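Local coordinates for protein Fe-S binding reductase, putative (Thermus thermophilus, PDB 2D4P) that is of unknown function but, as a member of the GNAT-like acetyltransferase clan, possibly transfers acyl groups, at residues Arg16-Lys20 with Arg21-Leu25; Lys85-Asp89 with Ala90-Glu94. All coordinates share one frame; numbering follows the deposited sequence.

Interaction 1: Arg16-Lys20 with Arg21-Leu25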
ATOM      1  N   ARG A  16      11.140  -9.966   3.365  1.00 25.61           N
ATOM      2  CA  ARG A  16      12.157  -9.921   2.309  1.00 25.85           C
ATOM      3  C   ARG A  16      12.059  -8.619   1.501  1.00 24.69           C
ATOM      4  O   ARG A  16      13.057  -8.169   0.927  1.00 24.83           O
ATOM      5  CB  ARG A  16      12.038 -11.133   1.370  1.00 27.11           C
ATOM      6  CG  ARG A  16      12.852 -12.330   1.816  1.00 31.80           C
ATOM      7  CD  ARG A  16      12.546 -13.584   1.001  1.00 36.13           C
ATOM      8  NE  ARG A  16      13.048 -13.439  -0.363  1.00 40.77           N
ATOM      9  CZ  ARG A  16      12.720 -14.226  -1.392  1.00 42.69           C
ATOM     10  NH1 ARG A  16      11.852 -15.231  -1.234  1.00 43.36           N
ATOM     11  NH2 ARG A  16      13.258 -13.988  -2.590  1.00 42.85           N
ATOM     12  N   LEU A  17      10.860  -8.028   1.449  1.00 23.02           N
ATOM     13  CA  LEU A  17      10.608  -6.756   0.771  1.00 22.83           C
ATOM     14  C   LEU A  17      10.650  -5.527   1.676  1.00 22.46           C
ATOM     15  O   LEU A  17      10.544  -4.405   1.189  1.00 23.11           O
ATOM     16  CB  LEU A  17       9.222  -6.777   0.112  1.00 22.77           C
ATOM     17  CG  LEU A  17       9.044  -7.840  -0.971  1.00 24.92           C
ATOM     18  CD1 LEU A  17       7.566  -8.188  -1.113  1.00 24.80           C
ATOM     19  CD2 LEU A  17       9.676  -7.392  -2.288  1.00 26.53           C
ATOM     20  N   ALA A  18      10.767  -5.733   2.985  1.00 21.69           N
ATOM     21  CA  ALA A  18      10.536  -4.672   3.969  1.00 21.37           C
ATOM     22  C   ALA A  18      11.803  -3.884   4.386  1.00 21.20           C
ATOM     23  O   ALA A  18      11.715  -2.958   5.188  1.00 21.34           O
ATOM     24  CB  ALA A  18       9.883  -5.263   5.204  1.00 22.09           C
ATOM     25  N   GLY A  19      12.952  -4.258   3.833  1.00 22.08           N
ATOM     26  CA  GLY A  19      14.183  -3.546   4.071  1.00 21.77           C
ATOM     27  C   GLY A  19      14.505  -3.469   5.569  1.00 22.35           C
ATOM     28  O   GLY A  19      14.504  -4.492   6.270  1.00 21.57           O
ATOM     29  N   LYS A  20      14.761  -2.255   6.048  1.00 22.14           N
ATOM     30  CA  LYS A  20      15.162  -2.043   7.436  1.00 22.67           C
ATOM     31  C   LYS A  20      13.991  -1.712   8.333  1.00 22.83           C
ATOM     32  O   LYS A  20      14.185  -1.260   9.458  1.00 22.13           O
ATOM     33  CB  LYS A  20      16.219  -0.945   7.505  1.00 22.53           C
ATOM     34  CG  LYS A  20      17.508  -1.329   6.814  1.00 25.18           C
ATOM     35  CD  LYS A  20      18.483  -0.175   6.772  1.00 27.12           C
ATOM     36  CE  LYS A  20      19.696  -0.544   5.983  1.00 28.83           C
ATOM     37  NZ  LYS A  20      20.749   0.521   6.023  1.00 32.86           N
ATOM     38  N   ARG A  21      12.772  -1.883   7.829  1.00 23.56           N
ATOM     39  CA  ARG A  21      11.555  -1.612   8.592  1.00 24.76           C
ATOM     40  C   ARG A  21      10.637  -2.832   8.515  1.00 24.75           C
ATOM     41  O   ARG A  21       9.770  -2.947   7.643  1.00 24.35           O
ATOM     42  CB  ARG A  21      10.851  -0.351   8.084  1.00 25.85           C
ATOM     43  CG  ARG A  21      11.641   0.916   8.299  1.00 30.13           C
ATOM     44  CD  ARG A  21      11.126   2.100   7.494  1.00 37.81           C
ATOM     45  NE  ARG A  21       9.662   2.188   7.513  1.00 43.34           N
ATOM     46  CZ  ARG A  21       8.882   2.475   6.460  1.00 47.04           C
ATOM     47  NH1 ARG A  21       9.414   2.714   5.250  1.00 47.82           N
ATOM     48  NH2 ARG A  21       7.555   2.533   6.629  1.00 48.29           N
ATOM     49  N   PRO A  22      10.830  -3.746   9.449  1.00 25.38           N
ATOM     50  CA  PRO A  22      10.144  -5.035   9.403  1.00 25.36           C
ATOM     51  C   PRO A  22       8.643  -4.916   9.654  1.00 24.50           C
ATOM     52  O   PRO A  22       8.148  -3.988  10.300  1.00 24.46           O
ATOM     53  CB  PRO A  22      10.831  -5.858  10.512  1.00 25.66           C
ATOM     54  CG  PRO A  22      11.550  -4.891  11.371  1.00 27.44           C
ATOM     55  CD  PRO A  22      11.722  -3.616  10.617  1.00 25.91           C
ATOM     56  N   VAL A  23       7.926  -5.877   9.100  1.00 24.63           N
ATOM     57  CA  VAL A  23       6.498  -6.044   9.317  1.00 24.58           C
ATOM     58  C   VAL A  23       6.351  -7.115  10.375  1.00 24.00           C
ATOM     59  O   VAL A  23       6.870  -8.236  10.228  1.00 23.81           O
ATOM     60  CB  VAL A  23       5.785  -6.516   8.000  1.00 25.33           C
ATOM     61  CG1 VAL A  23       4.276  -6.629   8.211  1.00 26.51           C
ATOM     62  CG2 VAL A  23       6.108  -5.573   6.859  1.00 24.84           C
ATOM     63  N   SER A  24       5.671  -6.781  11.463  1.00 23.16           N
ATOM     64  CA  SER A  24       5.410  -7.773  12.495  1.00 23.18           C
ATOM     65  C   SER A  24       4.249  -8.676  12.090  1.00 22.93           C
ATOM     66  O   SER A  24       3.453  -8.344  11.206  1.00 22.61           O
ATOM     67  CB  SER A  24       5.081  -7.093  13.835  1.00 23.45           C
ATOM     68  OG  SER A  24       3.827  -6.400  13.738  1.00 21.70           O
ATOM     69  N   LEU A  25       4.149  -9.808  12.767  1.00 22.43           N
ATOM     70  CA  LEU A  25       3.014 -10.689  12.618  1.00 23.21           C
ATOM     71  C   LEU A  25       1.722  -9.970  12.959  1.00 23.09           C
ATOM     72  O   LEU A  25       0.722 -10.183  12.289  1.00 22.47           O
ATOM     73  CB  LEU A  25       3.136 -11.912  13.530  1.00 23.48           C
ATOM     74  CG  LEU A  25       2.061 -12.988  13.422  1.00 25.14           C
ATOM     75  CD1 LEU A  25       1.929 -13.482  11.997  1.00 26.33           C
ATOM     76  CD2 LEU A  25       2.400 -14.144  14.351  1.00 29.24           C
TER
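A18 and R21 close a tight reversal of the chain: R21 N donates to A18 O at 3.0 Å, with a fairly straight N-H...O angle of 157°. The turn is a type II' beta turn, and G19, at its second position, adopts the positive phi (57°) that this type requires. K20 completes the corner, and P22 follows R21 with its CD 3.6 Å from K20 O, beside the last peptide of the turn.

Beyond the backbone bond, the methyl of A18 is directed at the returning segment. Its CB lies 3.4 Å from R21 O and 4.1 Å from V23 CG2. V23 puts CG1 anti to its backbone N (chi1 -177°), which leaves CG2 as the branch that meets A18. This small apolar contact is buried, whereas K20 and R21 are exposed.

A second shell fixes the turn: the guanidinium of R67 reaches both carbonyls, NH1 bonding R21 O and NH2 bonding A18 O, while N15 OD1 accepts from V23 N. The loop, reversed by this turn, links helix 11-16 to helix 25-34, which S24 OG caps through A27 N, and V23 rests on F49 of strand 45-56.

Interaction 2: Lys85-Asp89 with Ala90-Glu94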
ATOM      1  N   LYS A  85      -9.035  -1.185  -6.852  1.00 20.58           N
ATOM      2  CA  LYS A  85     -10.158  -2.102  -7.063  1.00 20.76           C
ATOM      3  C   LYS A  85     -10.879  -2.442  -5.739  1.00 20.61           C
ATOM      4  O   LYS A  85     -12.111  -2.405  -5.670  1.00 20.55           O
ATOM      5  CB  LYS A  85      -9.698  -3.390  -7.723  1.00 21.54           C
ATOM      6  CG  LYS A  85     -10.848  -4.325  -8.029  1.00 23.82           C
ATOM      7  CD  LYS A  85     -10.350  -5.579  -8.674  1.00 29.26           C
ATOM      8  CE  LYS A  85     -11.513  -6.468  -9.088  1.00 31.88           C
ATOM      9  NZ  LYS A  85     -12.386  -6.811  -7.945  1.00 34.30           N
ATOM     10  N   SER A  86     -10.112  -2.750  -4.701  1.00 19.93           N
ATOM     11  CA  SER A  86     -10.683  -3.092  -3.400  1.00 19.65           C
ATOM     12  C   SER A  86     -11.465  -1.894  -2.794  1.00 19.69           C
ATOM     13  O   SER A  86     -12.461  -2.050  -2.094  1.00 20.32           O
ATOM     14  CB  SER A  86      -9.607  -3.596  -2.456  1.00 19.95           C
ATOM     15  OG  SER A  86      -8.791  -2.556  -1.919  1.00 19.74           O
ATOM     16  N   ALA A  87     -11.023  -0.681  -3.111  1.00 19.46           N
ATOM     17  CA  ALA A  87     -11.712   0.516  -2.672  1.00 19.58           C
ATOM     18  C   ALA A  87     -13.003   0.719  -3.454  1.00 19.25           C
ATOM     19  O   ALA A  87     -14.062   0.978  -2.880  1.00 19.38           O
ATOM     20  CB  ALA A  87     -10.784   1.705  -2.833  1.00 19.35           C
ATOM     21  N   TYR A  88     -12.938   0.601  -4.768  1.00 19.71           N
ATOM     22  CA  TYR A  88     -14.155   0.704  -5.594  1.00 20.88           C
ATOM     23  C   TYR A  88     -15.195  -0.299  -5.104  1.00 21.46           C
ATOM     24  O   TYR A  88     -16.380   0.038  -4.888  1.00 20.97           O
ATOM     25  CB  TYR A  88     -13.862   0.379  -7.052  1.00 21.99           C
ATOM     26  CG  TYR A  88     -13.518   1.563  -7.947  1.00 23.77           C
ATOM     27  CD1 TYR A  88     -14.421   2.595  -8.192  1.00 27.02           C
ATOM     28  CD2 TYR A  88     -12.296   1.596  -8.595  1.00 26.30           C
ATOM     29  CE1 TYR A  88     -14.066   3.684  -9.050  1.00 27.45           C
ATOM     30  CE2 TYR A  88     -11.925   2.636  -9.425  1.00 25.49           C
ATOM     31  CZ  TYR A  88     -12.792   3.689  -9.649  1.00 26.83           C
ATOM     32  OH  TYR A  88     -12.376   4.675 -10.513  1.00 23.92           O
ATOM     33  N   ASP A  89     -14.743  -1.531  -4.874  1.00 21.15           N
ATOM     34  CA  ASP A  89     -15.659  -2.598  -4.488  1.00 21.17           C
ATOM     35  C   ASP A  89     -16.307  -2.337  -3.138  1.00 21.37           C
ATOM     36  O   ASP A  89     -17.446  -2.760  -2.916  1.00 23.21           O
ATOM     37  CB  ASP A  89     -14.973  -3.977  -4.477  1.00 21.83           C
ATOM     38  CG  ASP A  89     -14.643  -4.502  -5.859  1.00 24.04           C
ATOM     39  OD1 ASP A  89     -15.128  -3.984  -6.900  1.00 26.74           O
ATOM     40  OD2 ASP A  89     -13.874  -5.485  -5.986  1.00 29.72           O
ATOM     41  N   ALA A  90     -15.604  -1.644  -2.250  1.00 20.35           N
ATOM     42  CA  ALA A  90     -16.118  -1.265  -0.953  1.00 21.74           C
ATOM     43  C   ALA A  90     -16.877   0.073  -0.918  1.00 22.18           C
ATOM     44  O   ALA A  90     -17.257   0.521   0.159  1.00 23.40           O
ATOM     45  CB  ALA A  90     -14.984  -1.216   0.022  1.00 21.68           C
ATOM     46  N   GLY A  91     -17.081   0.697  -2.077  1.00 22.08           N
ATOM     47  CA  GLY A  91     -17.722   2.014  -2.173  1.00 21.69           C
ATOM     48  C   GLY A  91     -16.959   3.146  -1.528  1.00 21.90           C
ATOM     49  O   GLY A  91     -17.536   4.136  -1.078  1.00 22.41           O
ATOM     50  N   VAL A  92     -15.647   2.993  -1.488  1.00 20.19           N
ATOM     51  CA  VAL A  92     -14.748   3.981  -0.863  1.00 20.22           C
ATOM     52  C   VAL A  92     -14.602   5.174  -1.846  1.00 20.00           C
ATOM     53  O   VAL A  92     -14.468   4.977  -3.043  1.00 20.08           O
ATOM     54  CB  VAL A  92     -13.405   3.296  -0.586  1.00 20.56           C
ATOM     55  CG1 VAL A  92     -12.259   4.298  -0.434  1.00 19.60           C
ATOM     56  CG2 VAL A  92     -13.515   2.385   0.661  1.00 22.95           C
ATOM     57  N   TYR A  93     -14.620   6.393  -1.305  1.00 19.84           N
ATOM     58  CA  TYR A  93     -14.601   7.630  -2.090  1.00 19.39           C
ATOM     59  C   TYR A  93     -13.252   7.959  -2.701  1.00 19.90           C
ATOM     60  O   TYR A  93     -13.208   8.435  -3.839  1.00 18.63           O
ATOM     61  CB  TYR A  93     -15.060   8.775  -1.197  1.00 19.92           C
ATOM     62  CG  TYR A  93     -15.154  10.091  -1.943  1.00 21.53           C
ATOM     63  CD1 TYR A  93     -16.269  10.391  -2.713  1.00 23.73           C
ATOM     64  CD2 TYR A  93     -14.109  11.006  -1.897  1.00 21.12           C
ATOM     65  CE1 TYR A  93     -16.350  11.593  -3.409  1.00 25.10           C
ATOM     66  CE2 TYR A  93     -14.187  12.222  -2.566  1.00 23.24           C
ATOM     67  CZ  TYR A  93     -15.296  12.501  -3.341  1.00 26.02           C
ATOM     68  OH  TYR A  93     -15.388  13.716  -4.029  1.00 28.40           O
ATOM     69  N   GLU A  94     -12.167   7.745  -1.971  1.00 19.98           N
ATOM     70  CA  GLU A  94     -10.832   8.034  -2.488  1.00 21.00           C
ATOM     71  C   GLU A  94      -9.779   7.174  -1.859  1.00 20.84           C
ATOM     72  O   GLU A  94      -9.995   6.581  -0.813  1.00 19.70           O
ATOM     73  CB  GLU A  94     -10.469   9.487  -2.292  1.00 22.07           C
ATOM     74  CG  GLU A  94     -10.357   9.965  -0.856  1.00 26.12           C
ATOM     75  CD  GLU A  94      -9.946  11.431  -0.792  1.00 32.07           C
ATOM     76  OE1 GLU A  94     -10.558  12.240  -1.502  1.00 31.07           O
ATOM     77  OE2 GLU A  94      -8.966  11.766  -0.078  1.00 37.49           O
TER
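V92 meets A87 through a side chain turned with CG1 anti to the backbone N (chi1 159°) and CG2 anti to the carbonyl carbon. The backbone brings it there: G91 leaves helical geometry with a positive phi of 64°, swinging the chain back over the last turn of the helix. The CG1 branch of V92 then lies 3.8 Å from A87 CB, and V92 CB itself packs 3.3 Å from A87 O.

Two backbone bonds establish a Schellman motif. V92 N donates to A87 O at 2.9 Å and 162°, the long-span bond, while G91 N reaches Y88 O at 3.0 Å, approaching from well above the carbonyl plane. The A87-V92 contact is the apolar pairing that commonly accompanies this motif. A90 N is shared: it bonds S86 O at 3.2 Å and, weakly, A87 O at 3.1 Å, so A87 O collects one good and one weak donor.

On the exposed side, K85 NZ forms a salt bridge with D89 OD2 at 2.8 Å, using the syn lone pair of the carboxylate and spanning one helical turn. Among the surroundings, S86 OG bonds V83 O and H36 ND1, and V92 also packs on T61 and V63 of strand 61-70.

Chemically, S86 O keeps its i+4 helical donor, A90 N, whereas A87 O and Y88 O take substitutes: V92 N serves A87 O, since G91 N is close but badly angled, and G91 N serves Y88 O. G91, the first residue to depart from helical phi/psi, ends the run that began in helix 73-89. V92, with CB and CG2 beside A87 O, probably limits water's access to the V92 N to A87 O bond.

Interaction 1 comes first along the chain and closes before interaction 2 opens. They do not touch: their centres are 27 Å apart, on opposite sides of the chain's centre, with nearest atoms about 17 Å apart. Both border the mixed sheet and have partners on strand 61-70, R67 for the segment 16-25 and T61 and V63 for the segment 90-94. Interaction 1 joins helices 11-16 and 25-34. Interaction 2 ends helix 73-89, the helix of a beta-alpha-beta crossover between parallel neighbours 61-70 and 94-97. Both are thus local chain reversals set far apart in the acetyltransferase-like fold, one joining two helices and the other leading helix 73-89 into strand 94-97.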